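Side-chain contacts in protein (GYP1P) (Saccharomyces cerevisiae, PDB 1FKM), which stimulates GTP hydrolysis by Ypt/Rab GTPases, notably YPT1 and YPT7, through a GAP domain that lends them an arginine and a glutamine finger in trans: residues E91-I94 with P95-N98; Q105-S108 with V109-S112; S127-Q131 with G132-L136. All coordinates share one frame; numbering follows the deposited sequence.

Contact 1: residues E91-I94 with P95-N98; sequences EIDI and PRTN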
ATOM      1  N   GLU A  91      -8.743  16.874  -6.386  1.00 24.78           N
ATOM      2  CA  GLU A  91      -7.838  18.010  -6.495  1.00 29.16           C
ATOM      3  C   GLU A  91      -7.549  18.586  -5.114  1.00 29.10           C
ATOM      4  O   GLU A  91      -6.462  19.104  -4.856  1.00 28.58           O
ATOM      5  CB  GLU A  91      -8.483  19.077  -7.373  1.00 45.95           C
ATOM      6  CG  GLU A  91      -7.676  20.337  -7.556  1.00 54.17           C
ATOM      7  CD  GLU A  91      -8.490  21.434  -8.213  1.00 58.06           C
ATOM      8  OE1 GLU A  91      -9.084  21.173  -9.282  1.00 58.76           O
ATOM      9  OE2 GLU A  91      -8.535  22.554  -7.660  1.00 61.35           O
ATOM     10  N   ILE A  92      -8.536  18.495  -4.231  1.00 27.39           N
ATOM     11  CA  ILE A  92      -8.404  18.999  -2.872  1.00 28.70           C
ATOM     12  C   ILE A  92      -7.440  18.166  -2.018  1.00 29.91           C
ATOM     13  O   ILE A  92      -6.771  18.699  -1.133  1.00 28.36           O
ATOM     14  CB  ILE A  92      -9.786  19.049  -2.183  1.00 38.76           C
ATOM     15  CG1 ILE A  92     -10.659  20.100  -2.873  1.00 38.65           C
ATOM     16  CG2 ILE A  92      -9.634  19.357  -0.703  1.00 39.35           C
ATOM     17  CD1 ILE A  92     -12.096  20.137  -2.380  1.00 38.83           C
ATOM     18  N   ASP A  93      -7.355  16.867  -2.289  1.00 29.42           N
ATOM     19  CA  ASP A  93      -6.471  15.997  -1.515  1.00 30.37           C
ATOM     20  C   ASP A  93      -5.067  15.763  -2.070  1.00 30.11           C
ATOM     21  O   ASP A  93      -4.123  15.559  -1.304  1.00 30.12           O
ATOM     22  CB  ASP A  93      -7.141  14.640  -1.286  1.00 42.46           C
ATOM     23  CG  ASP A  93      -8.163  14.677  -0.169  1.00 45.16           C
ATOM     24  OD1 ASP A  93      -8.390  15.767   0.398  1.00 45.73           O
ATOM     25  OD2 ASP A  93      -8.737  13.612   0.144  1.00 46.50           O
ATOM     26  N   ILE A  94      -4.916  15.794  -3.389  1.00 27.28           N
ATOM     27  CA  ILE A  94      -3.615  15.548  -3.999  1.00 28.84           C
ATOM     28  C   ILE A  94      -2.466  16.402  -3.447  1.00 30.86           C
ATOM     29  O   ILE A  94      -1.493  15.867  -2.908  1.00 29.65           O
ATOM     30  CB  ILE A  94      -3.679  15.721  -5.535  1.00 34.20           C
ATOM     31  CG1 ILE A  94      -4.557  14.625  -6.141  1.00 34.37           C
ATOM     32  CG2 ILE A  94      -2.275  15.664  -6.132  1.00 35.24           C
ATOM     33  CD1 ILE A  94      -4.031  13.222  -5.909  1.00 35.46           C
ATOM     34  N   PRO A  95      -2.565  17.736  -3.570  1.00 34.86           N
ATOM     35  CA  PRO A  95      -1.514  18.634  -3.077  1.00 35.93           C
ATOM     36  C   PRO A  95      -1.180  18.437  -1.601  1.00 35.69           C
ATOM     37  O   PRO A  95      -0.113  18.845  -1.141  1.00 37.02           O
ATOM     38  CB  PRO A  95      -2.091  20.024  -3.350  1.00 45.98           C
ATOM     39  CG  PRO A  95      -2.965  19.804  -4.536  1.00 46.61           C
ATOM     40  CD  PRO A  95      -3.660  18.514  -4.178  1.00 46.20           C
ATOM     41  N   ARG A  96      -2.090  17.806  -0.866  1.00 32.14           N
ATOM     42  CA  ARG A  96      -1.896  17.578   0.562  1.00 32.87           C
ATOM     43  C   ARG A  96      -1.459  16.159   0.938  1.00 33.76           C
ATOM     44  O   ARG A  96      -1.385  15.826   2.123  1.00 34.38           O
ATOM     45  CB  ARG A  96      -3.184  17.934   1.312  1.00 37.66           C
ATOM     46  CG  ARG A  96      -3.722  19.328   0.999  1.00 40.77           C
ATOM     47  CD  ARG A  96      -4.885  19.703   1.912  1.00 45.21           C
ATOM     48  NE  ARG A  96      -6.039  18.823   1.741  1.00 48.81           N
ATOM     49  CZ  ARG A  96      -7.111  18.837   2.529  1.00 50.82           C
ATOM     50  NH1 ARG A  96      -7.177  19.685   3.547  1.00 52.17           N
ATOM     51  NH2 ARG A  96      -8.117  18.002   2.302  1.00 51.20           N
ATOM     52  N   THR A  97      -1.167  15.329  -0.060  1.00 33.33           N
ATOM     53  CA  THR A  97      -0.735  13.948   0.178  1.00 33.17           C
ATOM     54  C   THR A  97       0.779  13.872   0.399  1.00 31.67           C
ATOM     55  O   THR A  97       1.546  14.485  -0.339  1.00 31.27           O
ATOM     56  CB  THR A  97      -1.115  13.041  -1.015  1.00 33.10           C
ATOM     57  OG1 THR A  97      -2.540  13.020  -1.158  1.00 32.58           O
ATOM     58  CG2 THR A  97      -0.618  11.621  -0.795  1.00 35.60           C
ATOM     59  N   ASN A  98       1.196  13.113   1.412  1.00 28.60           N
ATOM     60  CA  ASN A  98       2.618  12.964   1.752  1.00 28.90           C
ATOM     61  C   ASN A  98       3.351  14.303   1.736  1.00 26.95           C
ATOM     62  O   ASN A  98       4.333  14.476   1.014  1.00 24.78           O
ATOM     63  CB  ASN A  98       3.320  12.005   0.784  1.00 36.40           C
ATOM     64  CG  ASN A  98       2.837  10.578   0.921  1.00 38.72           C
ATOM     65  OD1 ASN A  98       2.628  10.086   2.028  1.00 40.82           O
ATOM     66  ND2 ASN A  98       2.673   9.897  -0.209  1.00 40.63           N
TER
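D93 and R96 approach to 5.3 Å between their CA atoms as the chain leaves helix 83-93 and runs into the loop 95-98. The carbonyl of D93 holds the turn together: R96 N, at 3.1 Å from D93 O, and T97 OG1, at 3.0 Å from the same oxygen, reach it from opposite faces of the carbonyl plane. One residue on, T97 N bonds to I94 O at 2.9 Å and nearly straight, 167°. P95 has no N-H to offer the carbonyl of E91; its CD lies against that oxygen instead, with E91 O and P95 CD 2.9 Å apart.

D93 and R96 are the Asp and Arg of the IxxDxxR motif of TBC-domain GAPs, and R96 is the arginine finger. Its chain bends at chi3 (-63°), folding the guanidinium back alongside I92 and over to D93. R96 NH2 donates to D93 OD1 at 2.9 Å in a salt bridge lying almost in the guanidinium plane, while the carboxylate is turned 33° from that plane. R96 NE adds a weak bond to I92 O, 3.0 Å away, and CG2 of I92 packs against R96 NH2 at 3.6 Å. The other carboxylate oxygen of D93 is taken by the hydroxyl of Y129, and T97 OG1 is also bonded to the amide of N134. I94 packs on Q110, Q114 and L117 of helix 107-123.

Contact 2: residues Q105-S108 with V109-S112; sequences QFKS and VQNS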
ATOM      1  N   GLN A 105       5.213  17.026  -4.168  1.00 26.42           N
ATOM      2  CA  GLN A 105       4.876  18.418  -4.413  1.00 28.83           C
ATOM      3  C   GLN A 105       5.159  18.790  -5.862  1.00 29.13           C
ATOM      4  O   GLN A 105       4.753  19.851  -6.322  1.00 30.04           O
ATOM      5  CB  GLN A 105       5.635  19.355  -3.471  1.00 28.00           C
ATOM      6  CG  GLN A 105       5.107  19.344  -2.045  1.00 28.63           C
ATOM      7  CD  GLN A 105       5.708  18.238  -1.204  1.00 29.66           C
ATOM      8  OE1 GLN A 105       6.899  18.260  -0.903  1.00 30.58           O
ATOM      9  NE2 GLN A 105       4.888  17.263  -0.819  1.00 30.08           N
ATOM     10  N   PHE A 106       5.856  17.918  -6.587  1.00 23.44           N
ATOM     11  CA  PHE A 106       6.147  18.191  -7.989  1.00 24.82           C
ATOM     12  C   PHE A 106       4.835  18.161  -8.762  1.00 25.99           C
ATOM     13  O   PHE A 106       4.002  17.284  -8.542  1.00 24.87           O
ATOM     14  CB  PHE A 106       7.111  17.146  -8.552  1.00 24.15           C
ATOM     15  CG  PHE A 106       8.511  17.264  -8.020  1.00 25.12           C
ATOM     16  CD1 PHE A 106       9.203  18.473  -8.108  1.00 26.84           C
ATOM     17  CD2 PHE A 106       9.142  16.171  -7.435  1.00 24.99           C
ATOM     18  CE1 PHE A 106      10.507  18.589  -7.618  1.00 26.72           C
ATOM     19  CE2 PHE A 106      10.439  16.274  -6.943  1.00 27.00           C
ATOM     20  CZ  PHE A 106      11.124  17.487  -7.034  1.00 28.27           C
ATOM     21  N   LYS A 107       4.650  19.122  -9.661  1.00 25.67           N
ATOM     22  CA  LYS A 107       3.419  19.189 -10.444  1.00 27.28           C
ATOM     23  C   LYS A 107       3.185  17.972 -11.322  1.00 24.92           C
ATOM     24  O   LYS A 107       2.041  17.565 -11.528  1.00 22.97           O
ATOM     25  CB  LYS A 107       3.400  20.453 -11.309  1.00 39.26           C
ATOM     26  CG  LYS A 107       2.961  21.697 -10.556  1.00 47.15           C
ATOM     27  CD  LYS A 107       1.549  21.535 -10.003  1.00 51.86           C
ATOM     28  CE  LYS A 107       1.124  22.753  -9.198  1.00 57.43           C
ATOM     29  NZ  LYS A 107      -0.234  22.580  -8.606  1.00 61.63           N
ATOM     30  N   SER A 108       4.262  17.391 -11.843  1.00 24.30           N
ATOM     31  CA  SER A 108       4.139  16.218 -12.693  1.00 24.68           C
ATOM     32  C   SER A 108       3.543  15.070 -11.888  1.00 22.23           C
ATOM     33  O   SER A 108       2.711  14.315 -12.391  1.00 24.60           O
ATOM     34  CB  SER A 108       5.508  15.812 -13.252  1.00 33.03           C
ATOM     35  OG  SER A 108       6.390  15.436 -12.212  1.00 37.02           O
ATOM     36  N   VAL A 109       3.964  14.949 -10.635  1.00 23.08           N
ATOM     37  CA  VAL A 109       3.470  13.891  -9.756  1.00 21.85           C
ATOM     38  C   VAL A 109       2.021  14.149  -9.357  1.00 22.61           C
ATOM     39  O   VAL A 109       1.200  13.233  -9.353  1.00 22.82           O
ATOM     40  CB  VAL A 109       4.337  13.771  -8.485  1.00 19.96           C
ATOM     41  CG1 VAL A 109       3.731  12.750  -7.523  1.00 19.24           C
ATOM     42  CG2 VAL A 109       5.754  13.346  -8.871  1.00 19.75           C
ATOM     43  N   GLN A 110       1.703  15.396  -9.024  1.00 19.10           N
ATOM     44  CA  GLN A 110       0.336  15.729  -8.647  1.00 21.78           C
ATOM     45  C   GLN A 110      -0.636  15.438  -9.790  1.00 20.72           C
ATOM     46  O   GLN A 110      -1.702  14.867  -9.574  1.00 19.19           O
ATOM     47  CB  GLN A 110       0.243  17.200  -8.235  1.00 25.78           C
ATOM     48  CG  GLN A 110       0.803  17.470  -6.846  1.00 30.57           C
ATOM     49  CD  GLN A 110       0.787  18.941  -6.487  1.00 33.67           C
ATOM     50  OE1 GLN A 110      -0.050  19.699  -6.973  1.00 38.49           O
ATOM     51  NE2 GLN A 110       1.700  19.348  -5.619  1.00 36.02           N
ATOM     52  N   ASN A 111      -0.264  15.831 -11.005  1.00 21.14           N
ATOM     53  CA  ASN A 111      -1.116  15.601 -12.167  1.00 22.16           C
ATOM     54  C   ASN A 111      -1.274  14.108 -12.473  1.00 21.13           C
ATOM     55  O   ASN A 111      -2.350  13.662 -12.889  1.00 20.80           O
ATOM     56  CB  ASN A 111      -0.555  16.323 -13.399  1.00 28.74           C
ATOM     57  CG  ASN A 111      -0.542  17.833 -13.235  1.00 32.59           C
ATOM     58  OD1 ASN A 111      -1.464  18.411 -12.670  1.00 33.93           O
ATOM     59  ND2 ASN A 111       0.500  18.479 -13.745  1.00 35.41           N
ATOM     60  N   SER A 112      -0.207  13.339 -12.277  1.00 21.37           N
ATOM     61  CA  SER A 112      -0.266  11.901 -12.525  1.00 19.96           C
ATOM     62  C   SER A 112      -1.202  11.229 -11.525  1.00 19.96           C
ATOM     63  O   SER A 112      -2.054  10.431 -11.912  1.00 19.01           O
ATOM     64  CB  SER A 112       1.126  11.267 -12.420  1.00 22.46           C
ATOM     65  OG  SER A 112       1.894  11.513 -13.585  1.00 22.03           O
TER
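F106 occupies the N-cap position of helix 107-123, and its carbonyl receives Q110 in the opening turn of that helix. Q110 N meets F106 O at 3.0 Å, with the donor in the carbonyl plane and an N-H...O angle of 163°; V109 N adds only a weak bond to the same oxygen. The next two rungs follow in regular helical order, from N111 N to K107 O and from S112 N to S108 O.

Among the side chains, Q110 reaches back toward the start of the helix. With CG beside its own backbone N (chi1 -76°) and the chain extended beyond it, Q110 CG passes 3.6 Å from F106 O, and the amide turns OE1 to K107 and NE2 to the carbonyl of Q105. Q110 OE1 takes a weak bond from K107 NZ at 3.3 Å, the lysine bending at chi2 and crossing the glutamine at a slant. Q110 NE2 comes 3.2 Å from Q105 O at an angle too poor for bonding, and gives a weak bond to the carbonyl of Y104 instead. In this all-helical TBC domain, Q110 also packs against I94 in the loop bearing the arginine finger. A leucine in its place would probably leave K107 NZ and the carbonyl of Y104 without these weak partners.

On another side of the turn, CB of F106 rests on CG2 of V109 at 4.0 Å, and V109 continues the packing onto L103 and F141. The serine hydroxyls have their partners elsewhere: S108 OG bonds to D161, and S112 OG to E175.

Contact 3: residues S127-Q131 with G132-L136; sequences SGYVQ and GINDL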
ATOM      1  N   SER A 127     -18.181   3.659  -4.515  1.00 35.73           N
ATOM      2  CA  SER A 127     -17.222   4.249  -3.589  1.00 35.64           C
ATOM      3  C   SER A 127     -16.977   5.714  -3.906  1.00 35.45           C
ATOM      4  O   SER A 127     -17.050   6.577  -3.025  1.00 35.43           O
ATOM      5  CB  SER A 127     -15.876   3.514  -3.664  1.00 33.29           C
ATOM      6  OG  SER A 127     -16.031   2.109  -3.534  1.00 36.86           O
ATOM      7  N   GLY A 128     -16.696   5.985  -5.177  1.00 33.90           N
ATOM      8  CA  GLY A 128     -16.372   7.333  -5.588  1.00 31.84           C
ATOM      9  C   GLY A 128     -14.991   7.517  -4.988  1.00 30.95           C
ATOM     10  O   GLY A 128     -14.355   6.526  -4.622  1.00 28.76           O
ATOM     11  N   TYR A 129     -14.512   8.749  -4.881  1.00 26.61           N
ATOM     12  CA  TYR A 129     -13.205   8.958  -4.280  1.00 26.46           C
ATOM     13  C   TYR A 129     -13.374   8.940  -2.764  1.00 26.30           C
ATOM     14  O   TYR A 129     -14.295   9.554  -2.228  1.00 25.78           O
ATOM     15  CB  TYR A 129     -12.601  10.298  -4.701  1.00 27.49           C
ATOM     16  CG  TYR A 129     -11.384  10.651  -3.877  1.00 28.06           C
ATOM     17  CD1 TYR A 129     -10.214   9.896  -3.974  1.00 28.75           C
ATOM     18  CD2 TYR A 129     -11.422  11.693  -2.953  1.00 29.14           C
ATOM     19  CE1 TYR A 129      -9.115  10.167  -3.168  1.00 30.27           C
ATOM     20  CE2 TYR A 129     -10.330  11.973  -2.142  1.00 30.18           C
ATOM     21  CZ  TYR A 129      -9.177  11.204  -2.256  1.00 30.38           C
ATOM     22  OH  TYR A 129      -8.085  11.469  -1.458  1.00 34.30           O
ATOM     23  N   VAL A 130     -12.488   8.229  -2.075  1.00 22.69           N
ATOM     24  CA  VAL A 130     -12.554   8.152  -0.625  1.00 23.01           C
ATOM     25  C   VAL A 130     -11.187   8.475  -0.055  1.00 22.58           C
ATOM     26  O   VAL A 130     -10.179   7.908  -0.481  1.00 21.04           O
ATOM     27  CB  VAL A 130     -12.971   6.743  -0.152  1.00 32.80           C
ATOM     28  CG1 VAL A 130     -13.125   6.725   1.369  1.00 33.78           C
ATOM     29  CG2 VAL A 130     -14.266   6.336  -0.831  1.00 35.96           C
ATOM     30  N   GLN A 131     -11.153   9.397   0.901  1.00 26.43           N
ATOM     31  CA  GLN A 131      -9.901   9.790   1.527  1.00 29.45           C
ATOM     32  C   GLN A 131      -9.264   8.526   2.088  1.00 29.22           C
ATOM     33  O   GLN A 131      -9.914   7.744   2.795  1.00 27.68           O
ATOM     34  CB  GLN A 131     -10.160  10.814   2.636  1.00 46.54           C
ATOM     35  CG  GLN A 131      -8.905  11.499   3.148  1.00 53.80           C
ATOM     36  CD  GLN A 131      -9.214  12.731   3.976  1.00 57.80           C
ATOM     37  OE1 GLN A 131      -9.833  12.643   5.039  1.00 59.25           O
ATOM     38  NE2 GLN A 131      -8.787  13.892   3.489  1.00 59.48           N
ATOM     39  N   GLY A 132      -7.993   8.328   1.758  1.00 28.53           N
ATOM     40  CA  GLY A 132      -7.282   7.144   2.190  1.00 26.81           C
ATOM     41  C   GLY A 132      -6.721   6.459   0.957  1.00 26.87           C
ATOM     42  O   GLY A 132      -5.623   5.900   0.986  1.00 25.41           O
ATOM     43  N   ILE A 133      -7.477   6.507  -0.138  1.00 22.46           N
ATOM     44  CA  ILE A 133      -7.033   5.897  -1.389  1.00 22.83           C
ATOM     45  C   ILE A 133      -5.863   6.701  -1.947  1.00 21.08           C
ATOM     46  O   ILE A 133      -5.008   6.165  -2.661  1.00 22.23           O
ATOM     47  CB  ILE A 133      -8.165   5.863  -2.429  1.00 28.17           C
ATOM     48  CG1 ILE A 133      -9.345   5.054  -1.886  1.00 30.65           C
ATOM     49  CG2 ILE A 133      -7.662   5.243  -3.720  1.00 29.20           C
ATOM     50  CD1 ILE A 133      -9.001   3.612  -1.562  1.00 34.69           C
ATOM     51  N   ASN A 134      -5.825   7.990  -1.620  1.00 21.71           N
ATOM     52  CA  ASN A 134      -4.735   8.851  -2.079  1.00 22.41           C
ATOM     53  C   ASN A 134      -3.431   8.405  -1.422  1.00 23.13           C
ATOM     54  O   ASN A 134      -2.349   8.587  -1.977  1.00 23.32           O
ATOM     55  CB  ASN A 134      -5.025  10.319  -1.749  1.00 21.77           C
ATOM     56  CG  ASN A 134      -5.263  10.558  -0.271  1.00 23.98           C
ATOM     57  OD1 ASN A 134      -6.081   9.887   0.358  1.00 24.15           O
ATOM     58  ND2 ASN A 134      -4.553  11.530   0.289  1.00 24.25           N
ATOM     59  N   ASP A 135      -3.536   7.815  -0.236  1.00 21.96           N
ATOM     60  CA  ASP A 135      -2.347   7.327   0.448  1.00 24.03           C
ATOM     61  C   ASP A 135      -1.926   5.987  -0.149  1.00 23.58           C
ATOM     62  O   ASP A 135      -0.750   5.774  -0.452  1.00 23.00           O
ATOM     63  CB  ASP A 135      -2.619   7.132   1.945  1.00 30.41           C
ATOM     64  CG  ASP A 135      -2.907   8.434   2.662  1.00 34.07           C
ATOM     65  OD1 ASP A 135      -2.031   9.325   2.660  1.00 34.49           O
ATOM     66  OD2 ASP A 135      -4.012   8.559   3.230  1.00 37.28           O
ATOM     67  N   LEU A 136      -2.897   5.091  -0.324  1.00 20.74           N
ATOM     68  CA  LEU A 136      -2.624   3.749  -0.841  1.00 20.06           C
ATOM     69  C   LEU A 136      -1.985   3.668  -2.211  1.00 19.20           C
ATOM     70  O   LEU A 136      -1.283   2.706  -2.510  1.00 20.46           O
ATOM     71  CB  LEU A 136      -3.905   2.908  -0.853  1.00 20.26           C
ATOM     72  CG  LEU A 136      -4.492   2.564   0.514  1.00 23.37           C
ATOM     73  CD1 LEU A 136      -5.712   1.668   0.329  1.00 26.40           C
ATOM     74  CD2 LEU A 136      -3.446   1.864   1.363  1.00 24.13           C
TER
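V130, in the middle of the YxQ motif Y129-V130-Q131 of the TBC domain, meets I133 where the loop enters helix 133-145; the last residue of the motif, Q131, is the glutamine finger. Two hydrogen bonds shape this entry. I133 N donates to V130 O at 3.1 Å, nearly straight at 168°, and so closes the chain round G132, the N-cap residue. G132 N, in turn, is caught at 2.8 Å by N134 OD1, approached almost exactly along the C=O axis. The asparagine manages this because its CG lies between its own N and carbonyl carbon (chi1 57°), which folds the amide back over the helix start; its ND2 bonds to T97. G132 has a positive phi, and at its backbone angles any side-chain carbon would run into the carbonyl oxygen of Q131.

The apolar packing is looser. CB of V130 faces CG1 of I133 at 4.4 Å, and I133 carries the contact on to L117, Y193 and L186. The Y129 ring lies oblique to CB of I133 and also packs on A121, Q89 and I90.

Polar groups gather around the finger. The hydroxyl of Y129, hydrogen-bonded to D93, reaches the N134 amide, whose plane is turned 71° from the ring, and Y129 OH sits 3.2 Å from N134 CG. Q131 has CG anti to its backbone N and an extended chain, with NE2 making a weak bond to D93. Q131 O is held by N238, and Q131 N stands 4.0 Å above one face of the Y129 ring, displaced toward the rim.

How the contacts relate
Contacts 1 and 3 together make the catalytic surface: each carries one finger, and the side chains of R96 and Q131 lie about 4 Å apart. The links between them are short, 2.8 Å from D93 OD2 to Y129 OH and 2.9 Å from T97 OG1 to N134 ND2. The IxxDxxR and YxQ motifs are thus already linked in this structure, which holds the GAP domain alone, consistent with a preformed site. Contact 2 lies alongside, at the start of helix 107-123. It meets contact 1 where I94 CG2 lies 3.6 Å from Q110 O, and the side chain of Q105 is about 8 Å from that of R96. Between contacts 2 and 3 the nearest atoms are about 9 Å apart, without touching.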